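Local coordinates for protein chitinase (Paenibacillus sp. FPU-7, PDB 5GZT) that probably catalyses the random endo-hydrolysis of beta-1,4 linkages between N-acetylglucosamine units in chitin and chitodextrins, at residues S975-T980 with R1024-V1029; A1020-G1025 with P1047-Y1052. One frame throughout, in Å; residues are numbered along the deposited sequence.

The two contacts follow one another around strand 1024-1026, and their centres lie about 12 Å apart. Along the chain come 975-980, in the loop after strand 964-967, then 1020-1029, which carries one side of each contact, then 1047-1052, which runs into helix 1052-1058. Both fall within the C-terminal glycosyl hydrolase family 18 region. Contact 1 ties the loop after one barrel strand to the small antiparallel sheet that follows strand 1015-1020; contact 2 pairs the link between barrel and sheet with a later loop. Arg1024 and Gly1025 belong to both, so the chain leaving the barrel has 975-980 and 1047-1052 as neighbours, with Trp976 and Thr1049 on opposite faces of the Arg1024 guanidinium.

Contact 1 (S975-T980 with R1024-V1029); sequences SWESKT and RGWVNV
The indole of Trp1026 meets 975-980 on one face and at one edge. Over that face lies Thr980 CA, 3.8 Å from the centroid of the six-membered ring in a CH-pi contact; Lys979 O stands above the ring plane, out toward its rim, and at the edge, in the plane, sits Glu977 O. A second pair of flat groups, the Trp976 ring and the Arg1024 guanidinium, meets edge to face: Trp976 CZ3 lies 3.7 Å from Arg1024 NH1, the ring edge resting over the guanidinium face with the planes 66° apart.

Trp1026 NE1 donates to Glu977 O at 2.8 Å, a bent bond (136°) that reaches the oxygen from well above its carbonyl plane. With CG anti to the carbonyl carbon and beside the backbone N (chi1 -65°), Trp1026 is carried from the strand toward the loop. Thr980 completes the packing: its CG2 is 3.7 Å from Trp1026 CE3 and meets Val1029 CG2 tip to tip at 3.8 Å, while its hydroxyl is occupied with Gly1035 and Gln1038. At the guanidinium edge a water accepts from Arg1024 NH1 at 3.1 Å and from Ser975 N at 2.8 Å, joining backbone to side chain; Arg1024 NE makes a salt bridge with Asp971. The Glu977 carboxylate turns back to His973 and Gly974 within its own loop.

The principle illustrated is one of side chains of a short strand, chiefly the indole of Trp1026, packing against an irregular loop that lies over the face of a sheet. The position of that antiparallel sheet, between barrel strands 1015-1020 and 1110-1114, is consistent with the insertion domain of many family 18 TIM-barrel chitinases, and the contact joins it to the loop after strand 964-967.

Contact 2 (A1020-G1025 with P1047-Y1052); sequences AFYARG and PGTPTY
Tyr1022 and Thr1051 face each other as the non-hydrogen-bonded pair of a single antiparallel bridge, their CA atoms 3.9 Å apart. Backbone bonds flank the pair: Ala1023 N donates to Pro1050 O at 2.7 Å, almost straight (171°), and Tyr1052 N to Phe1021 O at 2.9 Å. Beyond the bridge Thr1049 CA makes a CA-H...O contact of 3.2 Å with Ala1023 O. Further along, a water accepts from Gly1025 N and lies within bonding distance of Gly1048 O, bridging where the two backbones have moved apart. Pro1047 CD packs 4.0 Å from Gly1025 C, close against the glycine backbone.

Among the side chains, Thr1049 lies beside Arg1024, pointing the same way. Its CG2, anti to the carbonyl carbon (chi1 57°, which sets OG1 between the backbone N and C), sits over the guanidinium 3.3 Å from Arg1024 NH1. This is the face opposite the one that Trp976 covers, leaving the flat group between a methyl and an indole edge. Tyr1022 runs alongside Thr1049 as well, with CD2 4.1 Å from Thr1049 CB, and its hydroxyl bonds to the Asp971 oxygen that also receives Arg1024 NE. Ala1023 CB packs on Pro1050 CG at 4.1 Å. Replacing Arg1024 by a leucine would probably leave Asp971 without its cationic partner and Thr1049 CG2 without the flat surface beneath it.

Thr1051 OG1 caps the following helix 1052-1058 through Asp1054 N, which places the bridge directly before a helix start. The two backbone bonds define the register of the short bridge; apolar contact adds packing beside it. Flanked by carbon on both faces, the guanidinium is likely to be restricted in its rotation, and its polar contacts lie at NE, to Asp971, and at NH1, to the in-plane water shared with Ser975 N.

Contact 1 (S975-T980 with R1024-V1029)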
# COMPACT_ATOMS: atom_id res chain seq x y z
N SER B 975 18.41 -20.69 -23.91
CA SER B 975 17.79 -20.38 -25.25
C SER B 975 16.32 -20.73 -25.39
O SER B 975 15.63 -20.14 -26.20
CB SER B 975 18.61 -21.03 -26.38
OG SER B 975 18.75 -22.42 -26.21
N TRP B 976 15.85 -21.65 -24.57
CA TRP B 976 14.43 -21.93 -24.49
C TRP B 976 13.58 -20.72 -24.02
O TRP B 976 12.38 -20.77 -24.13
CB TRP B 976 14.14 -23.18 -23.65
CG TRP B 976 14.55 -23.07 -22.15
CD1 TRP B 976 13.77 -22.66 -21.10
CD2 TRP B 976 15.83 -23.35 -21.60
NE1 TRP B 976 14.50 -22.66 -19.93
CE2 TRP B 976 15.76 -23.10 -20.22
CE3 TRP B 976 17.03 -23.84 -22.14
CZ2 TRP B 976 16.84 -23.29 -19.39
CZ3 TRP B 976 18.11 -24.04 -21.31
CH2 TRP B 976 18.02 -23.76 -19.97
N GLU B 977 14.20 -19.65 -23.52
CA GLU B 977 13.47 -18.43 -23.14
C GLU B 977 14.05 -17.31 -23.99
O GLU B 977 15.14 -17.45 -24.55
CB GLU B 977 13.70 -18.06 -21.66
CG GLU B 977 13.46 -19.20 -20.68
CD GLU B 977 14.22 -19.05 -19.37
OE1 GLU B 977 15.40 -18.64 -19.35
OE2 GLU B 977 13.62 -19.34 -18.35
N SER B 978 13.31 -16.19 -24.06
CA SER B 978 13.70 -15.05 -24.89
C SER B 978 14.31 -13.91 -24.10
O SER B 978 14.87 -13.02 -24.70
CB SER B 978 12.49 -14.53 -25.66
OG SER B 978 11.46 -14.16 -24.75
N LYS B 979 14.20 -13.94 -22.78
CA LYS B 979 14.67 -12.89 -21.93
C LYS B 979 15.97 -13.33 -21.26
O LYS B 979 16.15 -14.49 -20.95
CB LYS B 979 13.60 -12.59 -20.91
CG LYS B 979 13.82 -11.26 -20.23
CD LYS B 979 12.58 -10.75 -19.49
CE LYS B 979 11.49 -10.33 -20.49
NZ LYS B 979 10.46 -9.42 -19.92
N THR B 980 16.92 -12.43 -21.09
CA THR B 980 18.21 -12.82 -20.58
C THR B 980 18.17 -12.85 -19.02
O THR B 980 17.31 -12.19 -18.38
CB THR B 980 19.32 -11.86 -21.03
OG1 THR B 980 19.14 -10.59 -20.37
CG2 THR B 980 19.32 -11.73 -22.56
N ARG B 1024 25.78 -20.32 -21.11
CA ARG B 1024 24.55 -20.20 -21.92
C ARG B 1024 24.43 -18.75 -22.32
O ARG B 1024 25.19 -17.92 -21.86
CB ARG B 1024 23.32 -20.69 -21.18
CG ARG B 1024 23.35 -22.21 -20.95
CD ARG B 1024 22.09 -22.69 -20.23
NE ARG B 1024 22.19 -24.12 -20.00
CZ ARG B 1024 22.03 -25.07 -20.94
NH1 ARG B 1024 21.64 -24.78 -22.18
NH2 ARG B 1024 22.23 -26.34 -20.62
N GLY B 1025 23.53 -18.44 -23.23
CA GLY B 1025 23.54 -17.09 -23.81
C GLY B 1025 22.38 -16.82 -24.77
O GLY B 1025 21.57 -17.71 -24.98
N TRP B 1026 22.25 -15.57 -25.24
CA TRP B 1026 21.20 -15.18 -26.18
C TRP B 1026 21.79 -14.22 -27.22
O TRP B 1026 22.73 -13.50 -26.93
CB TRP B 1026 20.00 -14.48 -25.49
CG TRP B 1026 19.23 -15.29 -24.56
CD1 TRP B 1026 18.03 -15.94 -24.78
CD2 TRP B 1026 19.59 -15.55 -23.21
NE1 TRP B 1026 17.64 -16.61 -23.63
CE2 TRP B 1026 18.59 -16.39 -22.66
CE3 TRP B 1026 20.69 -15.19 -22.44
CZ2 TRP B 1026 18.66 -16.86 -21.36
CZ3 TRP B 1026 20.76 -15.65 -21.13
CH2 TRP B 1026 19.74 -16.47 -20.60
N VAL B 1027 21.18 -14.21 -28.42
CA VAL B 1027 21.54 -13.24 -29.50
C VAL B 1027 20.38 -12.25 -29.64
O VAL B 1027 19.30 -12.44 -29.03
CB VAL B 1027 21.86 -13.95 -30.86
CG1 VAL B 1027 23.23 -14.64 -30.79
CG2 VAL B 1027 20.79 -14.94 -31.28
N ASN B 1028 20.59 -11.17 -30.43
CA ASN B 1028 19.60 -10.09 -30.58
C ASN B 1028 19.15 -9.57 -29.24
O ASN B 1028 17.95 -9.60 -28.89
CB ASN B 1028 18.38 -10.53 -31.38
CG ASN B 1028 18.72 -10.88 -32.83
OD1 ASN B 1028 19.57 -10.26 -33.46
ND2 ASN B 1028 18.04 -11.90 -33.36
N VAL B 1029 20.13 -9.17 -28.45
CA VAL B 1029 19.85 -8.66 -27.12
C VAL B 1029 20.11 -7.14 -27.14
O VAL B 1029 21.25 -6.70 -27.41
CB VAL B 1029 20.72 -9.35 -26.04
CG1 VAL B 1029 20.42 -8.73 -24.68
CG2 VAL B 1029 20.45 -10.85 -26.03
O HOH W 1 20.70 -22.29 -23.79

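Contact 2 (A1020-G1025 with P1047-Y1052)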
# COMPACT_ATOMS: atom_id res chain seq x y z
N ALA B 1020 29.34 -24.66 -13.02
CA ALA B 1020 29.26 -25.07 -14.43
C ALA B 1020 30.46 -24.48 -15.15
O ALA B 1020 30.65 -23.24 -15.14
CB ALA B 1020 28.02 -24.51 -15.04
N PHE B 1021 31.20 -25.31 -15.86
CA PHE B 1021 32.35 -24.83 -16.65
C PHE B 1021 31.96 -24.53 -18.12
O PHE B 1021 32.77 -24.69 -19.04
CB PHE B 1021 33.47 -25.84 -16.61
CG PHE B 1021 34.20 -25.94 -15.29
CD1 PHE B 1021 33.77 -25.30 -14.11
CD2 PHE B 1021 35.33 -26.72 -15.22
CE1 PHE B 1021 34.47 -25.49 -12.93
CE2 PHE B 1021 36.05 -26.86 -14.04
CZ PHE B 1021 35.62 -26.23 -12.90
N TYR B 1022 30.72 -24.16 -18.34
CA TYR B 1022 30.23 -23.82 -19.67
C TYR B 1022 29.25 -22.70 -19.49
O TYR B 1022 28.66 -22.52 -18.40
CB TYR B 1022 29.54 -25.00 -20.39
CG TYR B 1022 28.32 -25.57 -19.65
CD1 TYR B 1022 28.47 -26.58 -18.65
CD2 TYR B 1022 27.05 -25.13 -19.93
CE1 TYR B 1022 27.37 -27.09 -17.95
CE2 TYR B 1022 25.95 -25.64 -19.24
CZ TYR B 1022 26.12 -26.62 -18.25
OH TYR B 1022 24.99 -27.08 -17.61
N ALA B 1023 28.96 -22.04 -20.62
CA ALA B 1023 28.01 -20.93 -20.66
C ALA B 1023 26.71 -21.22 -21.34
O ALA B 1023 26.55 -22.19 -22.05
CB ALA B 1023 28.67 -19.76 -21.36
N ARG B 1024 25.78 -20.32 -21.11
CA ARG B 1024 24.55 -20.20 -21.92
C ARG B 1024 24.43 -18.75 -22.32
O ARG B 1024 25.19 -17.92 -21.86
CB ARG B 1024 23.32 -20.69 -21.18
CG ARG B 1024 23.35 -22.21 -20.95
CD ARG B 1024 22.09 -22.69 -20.23
NE ARG B 1024 22.19 -24.12 -20.00
CZ ARG B 1024 22.03 -25.07 -20.94
NH1 ARG B 1024 21.64 -24.78 -22.18
NH2 ARG B 1024 22.23 -26.34 -20.62
N GLY B 1025 23.53 -18.44 -23.23
CA GLY B 1025 23.54 -17.09 -23.81
C GLY B 1025 22.38 -16.82 -24.77
O GLY B 1025 21.57 -17.71 -24.98
N PRO B 1047 24.20 -18.96 -29.23
CA PRO B 1047 25.53 -19.68 -29.15
C PRO B 1047 25.52 -21.06 -28.49
O PRO B 1047 26.54 -21.69 -28.46
CB PRO B 1047 26.41 -18.73 -28.33
CG PRO B 1047 25.42 -18.07 -27.42
CD PRO B 1047 24.11 -17.92 -28.19
N GLY B 1048 24.38 -21.50 -27.98
CA GLY B 1048 24.25 -22.85 -27.38
C GLY B 1048 24.98 -22.86 -26.03
O GLY B 1048 24.66 -22.04 -25.14
N THR B 1049 25.98 -23.74 -25.92
CA THR B 1049 26.67 -23.97 -24.68
C THR B 1049 28.14 -24.08 -24.91
O THR B 1049 28.71 -25.11 -24.61
CB THR B 1049 26.20 -25.25 -23.91
OG1 THR B 1049 26.32 -26.40 -24.74
CG2 THR B 1049 24.71 -25.12 -23.37
N PRO B 1050 28.80 -22.97 -25.32
CA PRO B 1050 30.26 -22.90 -25.23
C PRO B 1050 30.89 -23.21 -23.87
O PRO B 1050 30.45 -22.77 -22.81
CB PRO B 1050 30.59 -21.44 -25.58
CG PRO B 1050 29.34 -20.70 -25.34
CD PRO B 1050 28.20 -21.65 -25.52
N THR B 1051 31.98 -23.90 -23.91
CA THR B 1051 32.66 -24.23 -22.71
C THR B 1051 33.53 -23.07 -22.31
O THR B 1051 33.77 -22.14 -23.13
CB THR B 1051 33.58 -25.40 -22.98
OG1 THR B 1051 34.51 -25.05 -24.00
CG2 THR B 1051 32.79 -26.60 -23.46
N TYR B 1052 34.04 -23.09 -21.09
CA TYR B 1052 34.99 -22.07 -20.70
C TYR B 1052 36.16 -22.01 -21.73
O TYR B 1052 36.60 -20.91 -22.11
CB TYR B 1052 35.52 -22.26 -19.30
CG TYR B 1052 36.36 -21.10 -18.79
CD1 TYR B 1052 35.74 -19.93 -18.34
CD2 TYR B 1052 37.77 -21.20 -18.72
CE1 TYR B 1052 36.50 -18.86 -17.85
CE2 TYR B 1052 38.53 -20.14 -18.22
CZ TYR B 1052 37.89 -18.98 -17.79
OH TYR B 1052 38.61 -17.94 -17.27
O HOH W 2 22.41 -20.58 -24.89